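Lmo0181 protein (Listeria monocytogenes serovar 1/2a, PDB 5F7V) binds cycloalternan and probably delivers this cyclic alpha-glucan to an ABC transporter as its membrane-anchored substrate-binding lipoprotein. Local coordinates at residues D30-E35 / E308-I313; A89-Y94 / I285-D290; G122-F127 / L321-N326; T202-E207 / N388-I393; V358-K363 / K395-K400. All coordinates share one frame; numbering follows the deposited sequence.

Contact 1: D30-E35 / E308-I313; sequences DEMVKE and EEAAKI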
# COMPACT_ATOMS: atom_id res chain seq x y z
N ASP A 30 -11.07 11.88 -12.00
CA ASP A 30 -11.64 12.84 -12.95
C ASP A 30 -12.72 13.73 -12.30
O ASP A 30 -12.74 14.95 -12.55
CB ASP A 30 -12.19 12.16 -14.20
CG ASP A 30 -11.11 11.50 -15.08
OD1 ASP A 30 -9.91 11.71 -14.82
OD2 ASP A 30 -11.44 10.76 -16.04
N GLU A 31 -13.57 13.15 -11.48
CA GLU A 31 -14.59 13.92 -10.77
C GLU A 31 -13.95 14.88 -9.78
O GLU A 31 -14.39 16.01 -9.69
CB GLU A 31 -15.55 12.99 -10.05
CG GLU A 31 -16.82 13.72 -9.69
CD GLU A 31 -17.82 12.84 -8.96
OE1 GLU A 31 -17.63 11.60 -8.90
OE2 GLU A 31 -18.80 13.47 -8.48
N MET A 32 -12.91 14.46 -9.07
CA MET A 32 -12.20 15.40 -8.20
C MET A 32 -11.60 16.58 -8.96
O MET A 32 -11.72 17.71 -8.52
CB MET A 32 -11.10 14.67 -7.45
CG MET A 32 -11.65 13.67 -6.45
SD MET A 32 -10.27 12.85 -5.63
CE MET A 32 -11.12 11.62 -4.66
N VAL A 33 -10.99 16.30 -10.11
CA VAL A 33 -10.42 17.38 -10.93
C VAL A 33 -11.52 18.34 -11.39
O VAL A 33 -11.34 19.57 -11.32
CB VAL A 33 -9.56 16.84 -12.10
CG1 VAL A 33 -9.17 17.91 -13.10
CG2 VAL A 33 -8.34 16.13 -11.51
N LYS A 34 -12.65 17.81 -11.86
CA LYS A 34 -13.76 18.65 -12.27
C LYS A 34 -14.22 19.56 -11.13
O LYS A 34 -14.52 20.73 -11.34
CB LYS A 34 -14.92 17.78 -12.75
CG LYS A 34 -16.24 18.49 -13.07
CD LYS A 34 -17.41 17.57 -13.41
CE LYS A 34 -17.88 16.72 -12.23
NZ LYS A 34 -18.98 15.85 -12.65
N GLU A 35 -14.36 19.00 -9.94
CA GLU A 35 -14.81 19.77 -8.78
C GLU A 35 -13.77 20.83 -8.38
O GLU A 35 -14.10 21.98 -8.09
CB GLU A 35 -15.15 18.84 -7.62
CG GLU A 35 -16.38 18.00 -7.92
CD GLU A 35 -17.67 18.78 -8.01
OE1 GLU A 35 -17.79 19.78 -7.27
OE2 GLU A 35 -18.60 18.40 -8.76
N GLU A 308 -14.00 18.54 1.30
CA GLU A 308 -15.07 17.58 1.65
C GLU A 308 -15.71 16.94 0.44
O GLU A 308 -16.08 15.77 0.47
CB GLU A 308 -16.12 18.27 2.49
CG GLU A 308 -15.68 18.51 3.92
CD GLU A 308 -16.86 18.43 4.88
OE1 GLU A 308 -17.17 19.42 5.57
OE2 GLU A 308 -17.52 17.37 4.94
N GLU A 309 -15.83 17.70 -0.65
CA GLU A 309 -16.37 17.11 -1.87
C GLU A 309 -15.42 16.03 -2.37
O GLU A 309 -15.87 14.97 -2.83
CB GLU A 309 -16.72 18.21 -2.90
CG GLU A 309 -17.04 17.77 -4.34
CD GLU A 309 -18.32 16.98 -4.51
OE1 GLU A 309 -19.11 16.79 -3.54
OE2 GLU A 309 -18.54 16.52 -5.67
N ALA A 310 -14.11 16.28 -2.35
CA ALA A 310 -13.15 15.25 -2.74
C ALA A 310 -13.28 14.01 -1.85
O ALA A 310 -13.26 12.90 -2.35
CB ALA A 310 -11.74 15.78 -2.72
N ALA A 311 -13.47 14.22 -0.55
CA ALA A 311 -13.57 13.11 0.40
C ALA A 311 -14.83 12.31 0.10
O ALA A 311 -14.78 11.10 0.13
CB ALA A 311 -13.53 13.59 1.85
N LYS A 312 -15.92 13.00 -0.21
CA LYS A 312 -17.16 12.29 -0.52
C LYS A 312 -17.05 11.48 -1.80
O LYS A 312 -17.60 10.37 -1.86
CB LYS A 312 -18.30 13.28 -0.66
CG LYS A 312 -18.70 13.86 0.67
CD LYS A 312 -19.54 15.10 0.49
CE LYS A 312 -20.21 15.52 1.78
NZ LYS A 312 -20.86 16.84 1.64
N ILE A 313 -16.35 11.99 -2.81
CA ILE A 313 -16.09 11.25 -4.04
C ILE A 313 -15.27 10.00 -3.74
O ILE A 313 -15.57 8.92 -4.25
CB ILE A 313 -15.41 12.13 -5.09
CG1 ILE A 313 -16.34 13.23 -5.61
CG2 ILE A 313 -14.89 11.30 -6.26
CD1 ILE A 313 -15.56 14.35 -6.28

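Contact 2: A89-Y94 / I285-D290; sequences ADLTSY and IGVSKD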
# COMPACT_ATOMS: atom_id res chain seq x y z
N ALA A 89 9.09 20.93 -2.51
CA ALA A 89 8.95 22.23 -1.87
C ALA A 89 8.53 22.05 -0.40
O ALA A 89 7.62 21.30 -0.09
CB ALA A 89 7.93 23.08 -2.59
N ASP A 90 9.17 22.79 0.49
CA ASP A 90 8.71 22.90 1.87
C ASP A 90 7.34 23.57 1.87
O ASP A 90 7.18 24.66 1.31
CB ASP A 90 9.75 23.77 2.61
CG ASP A 90 9.41 24.05 4.05
OD1 ASP A 90 8.42 23.53 4.59
OD2 ASP A 90 10.22 24.82 4.64
N LEU A 91 6.35 22.92 2.45
CA LEU A 91 4.99 23.47 2.41
C LEU A 91 4.63 24.27 3.65
O LEU A 91 3.48 24.68 3.76
CB LEU A 91 4.02 22.31 2.21
CG LEU A 91 4.15 21.53 0.90
CD1 LEU A 91 3.03 20.50 0.77
CD2 LEU A 91 4.25 22.37 -0.36
N THR A 92 5.58 24.50 4.54
CA THR A 92 5.33 25.19 5.82
C THR A 92 4.58 26.49 5.63
O THR A 92 3.57 26.72 6.31
CB THR A 92 6.65 25.47 6.56
OG1 THR A 92 7.27 24.21 6.82
CG2 THR A 92 6.43 26.20 7.89
N SER A 93 5.05 27.36 4.74
CA SER A 93 4.40 28.66 4.54
C SER A 93 3.00 28.55 3.95
O SER A 93 2.07 29.26 4.36
CB SER A 93 5.28 29.60 3.70
OG SER A 93 5.49 29.11 2.39
N TYR A 94 2.87 27.62 3.00
CA TYR A 94 1.64 27.42 2.26
C TYR A 94 0.59 26.97 3.27
O TYR A 94 -0.55 27.45 3.26
CB TYR A 94 1.81 26.36 1.16
CG TYR A 94 2.74 26.85 0.10
CD1 TYR A 94 2.30 27.63 -0.95
CD2 TYR A 94 4.12 26.63 0.19
CE1 TYR A 94 3.18 28.16 -1.88
CE2 TYR A 94 5.00 27.11 -0.75
CZ TYR A 94 4.53 27.88 -1.79
OH TYR A 94 5.39 28.40 -2.73
N ILE A 285 0.64 14.19 -1.81
CA ILE A 285 0.96 14.98 -3.00
C ILE A 285 1.99 16.00 -2.59
O ILE A 285 1.82 16.77 -1.64
CB ILE A 285 -0.28 15.61 -3.61
CG1 ILE A 285 -1.26 14.52 -4.03
CG2 ILE A 285 0.11 16.52 -4.74
CD1 ILE A 285 -2.60 15.04 -4.51
N GLY A 286 3.10 15.96 -3.32
CA GLY A 286 4.21 16.87 -3.20
C GLY A 286 4.20 17.91 -4.30
O GLY A 286 3.59 17.70 -5.33
N VAL A 287 4.86 19.02 -4.05
CA VAL A 287 4.99 20.11 -5.03
C VAL A 287 6.46 20.18 -5.42
O VAL A 287 7.35 20.15 -4.56
CB VAL A 287 4.51 21.44 -4.43
CG1 VAL A 287 4.71 22.60 -5.40
CG2 VAL A 287 3.05 21.32 -4.06
N SER A 288 6.74 20.22 -6.72
CA SER A 288 8.14 20.31 -7.15
C SER A 288 8.81 21.58 -6.63
O SER A 288 8.30 22.69 -6.74
CB SER A 288 8.23 20.31 -8.67
OG SER A 288 9.55 20.61 -9.08
N LYS A 289 9.99 21.39 -6.07
CA LYS A 289 10.81 22.50 -5.63
C LYS A 289 11.08 23.51 -6.72
O LYS A 289 11.27 24.67 -6.41
CB LYS A 289 12.16 22.00 -5.11
CG LYS A 289 13.03 23.09 -4.52
CD LYS A 289 13.96 22.46 -3.52
CE LYS A 289 14.56 23.40 -2.50
NZ LYS A 289 15.34 22.44 -1.65
N ASP A 290 11.11 23.07 -7.98
CA ASP A 290 11.46 23.96 -9.08
C ASP A 290 10.27 24.50 -9.85
O ASP A 290 10.45 25.23 -10.83
CB ASP A 290 12.46 23.23 -9.99
CG ASP A 290 13.82 23.07 -9.36
OD1 ASP A 290 14.26 23.89 -8.50
OD2 ASP A 290 14.51 22.11 -9.77
O HOH W 1 6.12 19.46 -1.51

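Contact 3: G122-F127 / L321-N326; sequences GMVESF and LPATEN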
# COMPACT_ATOMS: atom_id res chain seq x y z
N GLY A 122 4.59 17.23 2.02
CA GLY A 122 3.52 16.67 1.17
C GLY A 122 2.22 16.86 1.90
O GLY A 122 2.22 16.99 3.11
N MET A 123 1.13 16.89 1.15
CA MET A 123 -0.23 16.88 1.71
C MET A 123 -0.82 15.49 1.55
O MET A 123 -0.87 14.93 0.48
CB MET A 123 -1.09 17.90 0.98
CG MET A 123 -0.58 19.32 1.15
SD MET A 123 -0.75 20.00 2.83
CE MET A 123 -2.41 20.66 2.79
N VAL A 124 -1.29 14.96 2.68
CA VAL A 124 -1.79 13.59 2.67
C VAL A 124 -3.08 13.50 1.88
O VAL A 124 -4.01 14.27 2.08
CB VAL A 124 -1.97 13.03 4.09
CG1 VAL A 124 -2.90 13.87 4.94
CG2 VAL A 124 -2.44 11.59 3.99
N GLU A 125 -3.12 12.54 0.97
CA GLU A 125 -4.22 12.35 0.04
C GLU A 125 -5.13 11.19 0.43
O GLU A 125 -6.36 11.27 0.28
CB GLU A 125 -3.61 12.10 -1.35
CG GLU A 125 -4.62 11.78 -2.41
CD GLU A 125 -4.05 11.04 -3.59
OE1 GLU A 125 -2.81 10.69 -3.52
OE2 GLU A 125 -4.81 10.83 -4.52
N SER A 126 -4.55 10.11 0.91
CA SER A 126 -5.33 8.94 1.26
C SER A 126 -4.52 8.04 2.18
O SER A 126 -3.30 8.17 2.29
CB SER A 126 -5.78 8.15 0.04
OG SER A 126 -4.70 7.52 -0.63
N PHE A 127 -5.19 7.11 2.85
CA PHE A 127 -4.49 6.05 3.56
C PHE A 127 -5.22 4.73 3.35
O PHE A 127 -6.39 4.69 2.91
CB PHE A 127 -4.20 6.42 5.02
CG PHE A 127 -5.40 6.38 5.92
CD1 PHE A 127 -6.21 7.51 6.05
CD2 PHE A 127 -5.75 5.25 6.64
CE1 PHE A 127 -7.32 7.53 6.86
CE2 PHE A 127 -6.87 5.26 7.45
CZ PHE A 127 -7.63 6.40 7.56
N LEU A 321 -9.09 5.36 1.74
CA LEU A 321 -9.79 6.18 2.72
C LEU A 321 -9.27 7.59 2.61
O LEU A 321 -8.09 7.79 2.42
CB LEU A 321 -9.59 5.61 4.14
CG LEU A 321 -10.23 4.24 4.42
CD1 LEU A 321 -9.73 3.73 5.76
CD2 LEU A 321 -11.73 4.33 4.40
N PRO A 322 -10.15 8.58 2.75
CA PRO A 322 -9.72 9.97 2.81
C PRO A 322 -8.97 10.27 4.09
O PRO A 322 -9.07 9.56 5.07
CB PRO A 322 -11.04 10.73 2.72
CG PRO A 322 -11.98 9.82 3.45
CD PRO A 322 -11.57 8.42 3.10
N ALA A 323 -8.17 11.31 4.04
CA ALA A 323 -7.48 11.75 5.23
C ALA A 323 -8.38 12.25 6.35
O ALA A 323 -8.03 12.12 7.51
CB ALA A 323 -6.48 12.80 4.87
N THR A 324 -9.51 12.85 6.00
CA THR A 324 -10.43 13.35 7.02
C THR A 324 -11.01 12.18 7.83
O THR A 324 -11.36 11.16 7.23
CB THR A 324 -11.53 14.22 6.37
OG1 THR A 324 -10.91 15.36 5.76
CG2 THR A 324 -12.53 14.68 7.45
N GLU A 325 -11.07 12.31 9.16
CA GLU A 325 -11.71 11.33 10.07
C GLU A 325 -13.19 11.49 10.46
O GLU A 325 -13.73 10.73 11.26
CB GLU A 325 -10.93 11.29 11.37
CG GLU A 325 -9.50 10.86 11.10
CD GLU A 325 -8.67 10.92 12.37
OE1 GLU A 325 -8.60 12.01 13.00
OE2 GLU A 325 -8.13 9.84 12.70
N ASN A 326 -13.83 12.52 9.93
CA ASN A 326 -15.22 12.83 10.29
C ASN A 326 -16.15 11.61 10.10
O ASN A 326 -16.10 10.94 9.08
CB ASN A 326 -15.65 14.01 9.44
CG ASN A 326 -17.08 14.41 9.67
OD1 ASN A 326 -17.97 13.87 9.01
ND2 ASN A 326 -17.31 15.34 10.60
O HOH W 2 -8.06 12.81 1.59

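Contact 4: T202-E207 / N388-I393; sequences TINSPE and NSEDNI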
# COMPACT_ATOMS: atom_id res chain seq x y z
N THR A 202 18.04 -6.30 11.50
CA THR A 202 17.88 -7.64 12.08
C THR A 202 17.00 -8.46 11.16
O THR A 202 16.27 -9.36 11.63
CB THR A 202 17.33 -7.54 13.51
OG1 THR A 202 16.20 -6.68 13.46
CG2 THR A 202 18.41 -6.96 14.37
N ILE A 203 17.07 -8.23 9.85
CA ILE A 203 16.19 -8.91 8.90
C ILE A 203 16.36 -10.42 8.89
O ILE A 203 15.42 -11.16 8.59
CB ILE A 203 16.35 -8.29 7.47
CG1 ILE A 203 15.20 -8.75 6.58
CG2 ILE A 203 17.68 -8.59 6.85
CD1 ILE A 203 15.09 -8.03 5.26
N ASN A 204 17.55 -10.89 9.23
CA ASN A 204 17.88 -12.30 9.28
C ASN A 204 17.76 -12.94 10.66
O ASN A 204 18.42 -13.94 10.88
CB ASN A 204 19.23 -12.55 8.63
CG ASN A 204 20.36 -11.92 9.40
OD1 ASN A 204 20.16 -10.89 10.05
ND2 ASN A 204 21.53 -12.51 9.32
N SER A 205 16.95 -12.38 11.54
CA SER A 205 16.69 -13.06 12.83
C SER A 205 16.03 -14.42 12.65
O SER A 205 15.38 -14.67 11.65
CB SER A 205 15.82 -12.16 13.68
OG SER A 205 14.52 -12.11 13.09
N PRO A 206 16.14 -15.32 13.64
CA PRO A 206 15.50 -16.61 13.54
C PRO A 206 13.99 -16.54 13.43
O PRO A 206 13.39 -17.32 12.67
CB PRO A 206 15.93 -17.38 14.79
CG PRO A 206 16.77 -16.47 15.56
CD PRO A 206 16.99 -15.18 14.84
N GLU A 207 13.37 -15.57 14.12
CA GLU A 207 11.92 -15.45 13.99
C GLU A 207 11.58 -15.02 12.58
O GLU A 207 10.51 -15.39 12.08
CB GLU A 207 11.35 -14.49 15.06
CG GLU A 207 11.75 -13.03 15.03
CD GLU A 207 13.04 -12.72 15.74
OE1 GLU A 207 13.91 -13.57 16.00
OE2 GLU A 207 13.18 -11.51 16.02
N ASN A 388 21.54 -12.93 2.57
CA ASN A 388 21.93 -12.05 1.45
C ASN A 388 21.32 -10.67 1.58
O ASN A 388 21.98 -9.68 1.28
CB ASN A 388 21.54 -12.73 0.14
CG ASN A 388 22.34 -13.98 -0.12
OD1 ASN A 388 23.36 -14.27 0.51
ND2 ASN A 388 21.87 -14.75 -1.08
N SER A 389 20.07 -10.62 2.02
CA SER A 389 19.40 -9.34 2.24
C SER A 389 20.05 -8.54 3.37
O SER A 389 20.16 -7.33 3.24
CB SER A 389 17.93 -9.56 2.57
OG SER A 389 17.23 -10.16 1.50
N GLU A 390 20.46 -9.20 4.45
CA GLU A 390 21.18 -8.54 5.53
C GLU A 390 22.50 -7.96 5.02
O GLU A 390 22.82 -6.79 5.28
CB GLU A 390 21.43 -9.51 6.69
CG GLU A 390 22.04 -8.87 7.94
CD GLU A 390 23.53 -9.14 8.23
OE1 GLU A 390 24.20 -9.80 7.40
OE2 GLU A 390 24.06 -8.66 9.29
N ASP A 391 23.26 -8.75 4.27
CA ASP A 391 24.52 -8.26 3.68
C ASP A 391 24.32 -7.05 2.78
O ASP A 391 25.08 -6.08 2.85
CB ASP A 391 25.19 -9.37 2.89
CG ASP A 391 25.61 -10.56 3.77
OD1 ASP A 391 25.81 -10.32 4.99
OD2 ASP A 391 25.76 -11.71 3.29
N ASN A 392 23.28 -7.11 1.95
CA ASN A 392 23.06 -6.02 1.00
C ASN A 392 22.62 -4.74 1.72
O ASN A 392 23.06 -3.66 1.36
CB ASN A 392 21.97 -6.45 0.00
CG ASN A 392 21.60 -5.33 -0.93
OD1 ASN A 392 22.42 -5.00 -1.78
ND2 ASN A 392 20.47 -4.71 -0.72
N ILE A 393 21.76 -4.87 2.73
CA ILE A 393 21.37 -3.70 3.54
C ILE A 393 22.58 -3.11 4.24
O ILE A 393 22.77 -1.89 4.23
CB ILE A 393 20.24 -4.05 4.51
CG1 ILE A 393 18.96 -4.33 3.73
CG2 ILE A 393 20.06 -2.93 5.53
CD1 ILE A 393 17.85 -4.94 4.52

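Contact 5: V358-K363 / K395-K400; sequences VKDWNK and KTMGFK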
# COMPACT_ATOMS: atom_id res chain seq x y z
N VAL A 358 13.39 5.04 5.22
CA VAL A 358 14.80 5.07 4.83
C VAL A 358 14.88 5.52 3.38
O VAL A 358 14.05 5.14 2.55
CB VAL A 358 15.46 3.70 5.04
CG1 VAL A 358 15.45 3.33 6.52
CG2 VAL A 358 14.81 2.59 4.24
N LYS A 359 15.89 6.30 3.04
CA LYS A 359 16.03 6.81 1.68
C LYS A 359 16.25 5.73 0.62
O LYS A 359 15.92 6.00 -0.53
CB LYS A 359 17.13 7.87 1.60
CG LYS A 359 18.54 7.33 1.72
CD LYS A 359 19.55 8.42 1.36
CE LYS A 359 20.95 7.83 1.45
NZ LYS A 359 21.94 8.92 1.37
N ASP A 360 16.75 4.56 0.99
CA ASP A 360 17.09 3.52 0.03
C ASP A 360 16.03 2.44 -0.02
O ASP A 360 16.33 1.37 -0.51
CB ASP A 360 18.45 2.90 0.38
CG ASP A 360 19.59 3.87 0.29
OD1 ASP A 360 19.69 4.54 -0.77
OD2 ASP A 360 20.36 3.97 1.29
N TRP A 361 14.80 2.70 0.43
CA TRP A 361 13.82 1.63 0.53
C TRP A 361 13.55 0.91 -0.77
O TRP A 361 13.56 -0.33 -0.80
CB TRP A 361 12.49 2.19 1.04
CG TRP A 361 11.45 1.12 1.24
CD1 TRP A 361 10.32 0.92 0.53
CD2 TRP A 361 11.48 0.11 2.24
NE1 TRP A 361 9.63 -0.14 1.04
CE2 TRP A 361 10.30 -0.66 2.11
CE3 TRP A 361 12.37 -0.23 3.25
CZ2 TRP A 361 10.01 -1.73 2.95
CZ3 TRP A 361 12.10 -1.32 4.06
CH2 TRP A 361 10.90 -2.05 3.93
N ASN A 362 13.30 1.63 -1.86
CA ASN A 362 12.99 0.95 -3.10
C ASN A 362 14.17 0.13 -3.64
O ASN A 362 13.95 -0.98 -4.15
CB ASN A 362 12.39 1.93 -4.12
CG ASN A 362 10.97 2.40 -3.76
OD1 ASN A 362 10.21 1.77 -3.01
ND2 ASN A 362 10.59 3.56 -4.32
N LYS A 363 15.38 0.63 -3.45
CA LYS A 363 16.58 -0.07 -3.89
C LYS A 363 16.79 -1.35 -3.08
O LYS A 363 17.04 -2.44 -3.64
CB LYS A 363 17.76 0.88 -3.73
CG LYS A 363 19.00 0.25 -4.26
CD LYS A 363 20.27 0.86 -3.73
CE LYS A 363 20.35 2.35 -3.87
NZ LYS A 363 21.72 2.61 -4.38
N LYS A 395 25.71 -3.18 3.39
CA LYS A 395 26.57 -2.47 2.42
C LYS A 395 25.92 -1.20 1.91
O LYS A 395 26.56 -0.14 1.85
CB LYS A 395 26.94 -3.41 1.28
CG LYS A 395 27.82 -4.55 1.72
CD LYS A 395 28.87 -4.30 2.82
CE LYS A 395 29.72 -5.53 3.11
NZ LYS A 395 30.31 -6.10 1.86
N THR A 396 24.64 -1.26 1.57
CA THR A 396 23.94 -0.11 1.03
C THR A 396 23.89 1.03 2.05
O THR A 396 24.09 2.21 1.70
CB THR A 396 22.52 -0.52 0.60
OG1 THR A 396 22.66 -1.47 -0.46
CG2 THR A 396 21.67 0.69 0.13
N MET A 397 23.64 0.72 3.32
CA MET A 397 23.41 1.73 4.34
C MET A 397 24.60 2.00 5.24
O MET A 397 24.53 2.86 6.12
CB MET A 397 22.19 1.34 5.16
CG MET A 397 20.94 1.35 4.30
SD MET A 397 19.40 1.03 5.17
CE MET A 397 19.26 2.48 6.20
N GLY A 398 25.68 1.25 5.05
CA GLY A 398 26.93 1.52 5.74
C GLY A 398 26.92 1.13 7.20
O GLY A 398 27.51 1.84 8.01
N PHE A 399 26.25 0.04 7.55
CA PHE A 399 26.07 -0.34 8.94
C PHE A 399 27.31 -0.96 9.56
O PHE A 399 28.03 -1.70 8.88
CB PHE A 399 24.89 -1.28 9.09
CG PHE A 399 23.53 -0.68 8.86
CD1 PHE A 399 23.27 0.68 8.93
CD2 PHE A 399 22.44 -1.51 8.66
CE1 PHE A 399 21.98 1.17 8.80
CE2 PHE A 399 21.17 -1.03 8.51
CZ PHE A 399 20.93 0.32 8.58
N LYS A 400 27.52 -0.67 10.84
CA LYS A 400 28.73 -1.06 11.59
C LYS A 400 28.51 -2.29 12.45
O LYS A 400 29.48 -2.85 12.99
CB LYS A 400 29.15 0.10 12.47
CG LYS A 400 29.54 1.40 11.78
CD LYS A 400 30.47 1.25 10.58
CE LYS A 400 31.49 2.38 10.43
NZ LYS A 400 31.28 3.58 9.55
OXT LYS A 400 27.35 -2.72 12.54
O HOH W 3 22.77 4.97 2.01

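Contact 1: D30-E35 / E308-I313
This is an antiparallel helix-helix packing of E31, M32 and E35 on E309, A310 and I313, within one lobe of the periplasmic-binding-protein fold. Helix 27-39 and helix 308-316 run antiparallel here, with segment axes 9.6 Å apart and an angle of 164° between their directions. The backbones come nearest at M32 and A310. No hydrogen bond crosses between the two segments, so the contact rests on van der Waals packing.

I313 is the main apolar residue of the contact. It touches E31, M32 and E35, which lie along one side of the other helix. Its CD1 lies 3.7 Å from E31 CG and also reaches M32 and E35. The E31 chain is extended, and its methylenes and carboxyl carbon lie across the CG1-CD1 branch of I313. M32 runs alongside I313 in the opposite direction, with CG 4.0 Å from I313 CD1. M32 CG also lies 4.3 Å from A310 CB.

Further out the contact becomes acidic. E35 and E309 cross at about a right angle, and their carboxylate planes are 62° apart. E35 OE2 and E309 OE2 are 3.6 Å apart, and E31 OE2 is 4.2 Å from E309 OE2. Three carboxylates this close would probably raise one another's pKa. Helix 294-306 adds M304 against M32, and F303 against E35 and A310. M32 CG stands anti to its carbonyl carbon (chi1 -68°), and the extended chain carries CE to 3.4 Å from A310 O.

Contact 2: A89-Y94 / I285-D290
A backbone hydrogen bond and a bridging water join A89 to V287 in the C-terminal part of strand 278-287, in the mixed sheet of one lobe of this solute-binding fold. A89 N donates to V287 O at 2.8 Å. The bond is nearly straight, with 173° at the hydrogen.

Water 1 makes a second link beside it. It lies 2.8 Å from A89 O, probably as donor, and accepts from V287 N at 2.9 Å. The N and O of both residues thus have a partner or a probable one here.

Side chains fill in around these bonds. A89 CB sits 3.6 Å from V287 O. L91 CD2 meets V287 CG2 at 4.0 Å, the two side chains crossing at a slant. L91 CG is anti to its carbonyl carbon (chi1 -63°), which sends the leucine branch toward the valine.

The chain then turns into helix 92-97, with L91 at the N-cap position. D90 OD1 accepts from T92 N, 3.0 Å away, in an Asx turn, and also from T92 OG1. On the other segment, S288 OG accepts from D290 N in an ST turn.

Strand 119-135 flanks these residues through Q120, bonded to the L91 backbone, and M123, bonded to I285. Strand 71-75 lies beside G286, and helix 294-306 packs K294 on A89.

Contact 3: G122-F127 / L321-N326
The F127 ring carries L321 CB over one face, in a CH-pi contact. L321 CB is 4.1 Å from the ring centroid and 15° off the ring normal, a little toward the rim. Further along the leucine, L321 CD1 comes to 3.7 Å from F127 CE2. P322 O approaches the ring obliquely, 3.2 Å from F127 CE1. The ring reaches these partners because F127 CG stands between the backbone N and the carbonyl carbon (chi1 74°).

The two backbones are paired. F127 and L321 form an antiparallel hydrogen-bonded pair. F127 N donates to L321 O and L321 N donates to F127 O, both at 3.0 Å. The second bond is the more bent at hydrogen, 144°. In this way the short, weakly bonded strand about 321-322 joins the long strand 119-135 of the mixed sheet. E125 and S126 make a classic beta bulge opposite N283 of strand 278-287.

Past the pair, the segments are bridged by water 2. It lies 2.6 Å from E125 O, probably as donor, and accepts from A323 N. A323 CB packs on V124 CG1 at 3.7 Å, and A110 and Y111 of helix 108-112 also touch V124.

The polar side chains look elsewhere. E125 OE2 forms a salt bridge with R314, while E73 brings a like charge close to E125 OE1. S126 OG is hydrogen-bonded to E320. The S126 side chain lies about 5 Å from a bound glucose unit, which puts this strand beside the glycan pocket.

Contact 4: T202-E207 / N388-I393
A type I turn from T202 to S205 faces one side of helix 382-397. S205 N bonds back to T202 O, and S205 then takes the N-cap position of helix 206-220. Across the contact, residues 388-393 are regular helix. I203 and E390 have the nearest CA atoms, 6.0 Å apart. No hydrogen bond joins the two segments.

I203 supplies the apolar part. Its CG2 lies against the helix backbone, 3.7 Å from E390 N. The longer branch goes on to S389 and I393: I203 CD1 is 4.2 Å from I393 CD1. With CG1 anti to the backbone N (chi1 -166°), the isoleucine can cover both places.

N204 and E390 cross obliquely. The N204 amide lies against the aliphatic part of E390, with OD1 3.5 Å from E390 CG. The bend of E390 at chi2 (-105°) leaves its carboxylate plane only 24° from that of the amide. E390 OE2 has a weak hydrogen bond to N394. S205 OG caps N208 N.

M179 of helix 179-187 touches both I203 and I393. I364 of helix 361-376 also packs on I393, and L386, one turn before E390 in helix 382-397, meets I203 and N204.

Contact 5: V358-K363 / K395-K400
D360 and T396 slide past each other in opposite directions, and the T396 methyl does the touching. T396 CG2 lies 3.7 Å from D360 OD2. The K363 chain crosses the same methyl obliquely, with CD 4.1 Å from T396 CG2. M397 joins from the next position, its CG 4.0 Å from D360 OD2. Its bent end crosses V358 at about a right angle and brings CE to 3.9 Å from V358 CG1.

Water 3 spans the polar side. It donates to D360 OD2 at 2.7 Å and to T396 O at 3.1 Å.

Further out, V358 to W361 form a type I turn that leads into helix 361-376, with D360 at the N-cap position, without a capping side-chain bond. T396 OG1 is hydrogen-bonded to N392 O, one turn back; this bond goes with a chi1 of -64°, which leaves CG2 on the side of D360. M397 CB lies over one face of the F399 ring, and F194 touches both residues. G398 takes a positive phi of 74° where the helix ends.

No direct hydrogen bond links the segments. The D360 carboxylate is joined to segment 395-400 through water 3 and by contact with carbon atoms.

Contacts 1, 2 and 3 form one connected group. Contact 3 touches contact 1 through A311 CB and P322 CB, 3.9 Å apart, where helix 308-316 leads into strand 321-322. It touches contact 2 where I285 N lies 2.8 Å from M123 O, a probable hydrogen bond. Contacts 4 and 5 share helix 382-397 and meet at I393 CG2 and F399 CE2, 3.7 Å apart. The two groups do not touch: nearest atoms of contacts 3 and 5 are about 15 Å apart, and the centres of contacts 1 and 4 about 44 Å. The S126 side chain is about 5 Å from a bound glucose unit; side chains of contacts 1, 4 and 5 are about 12 to 13 Å away.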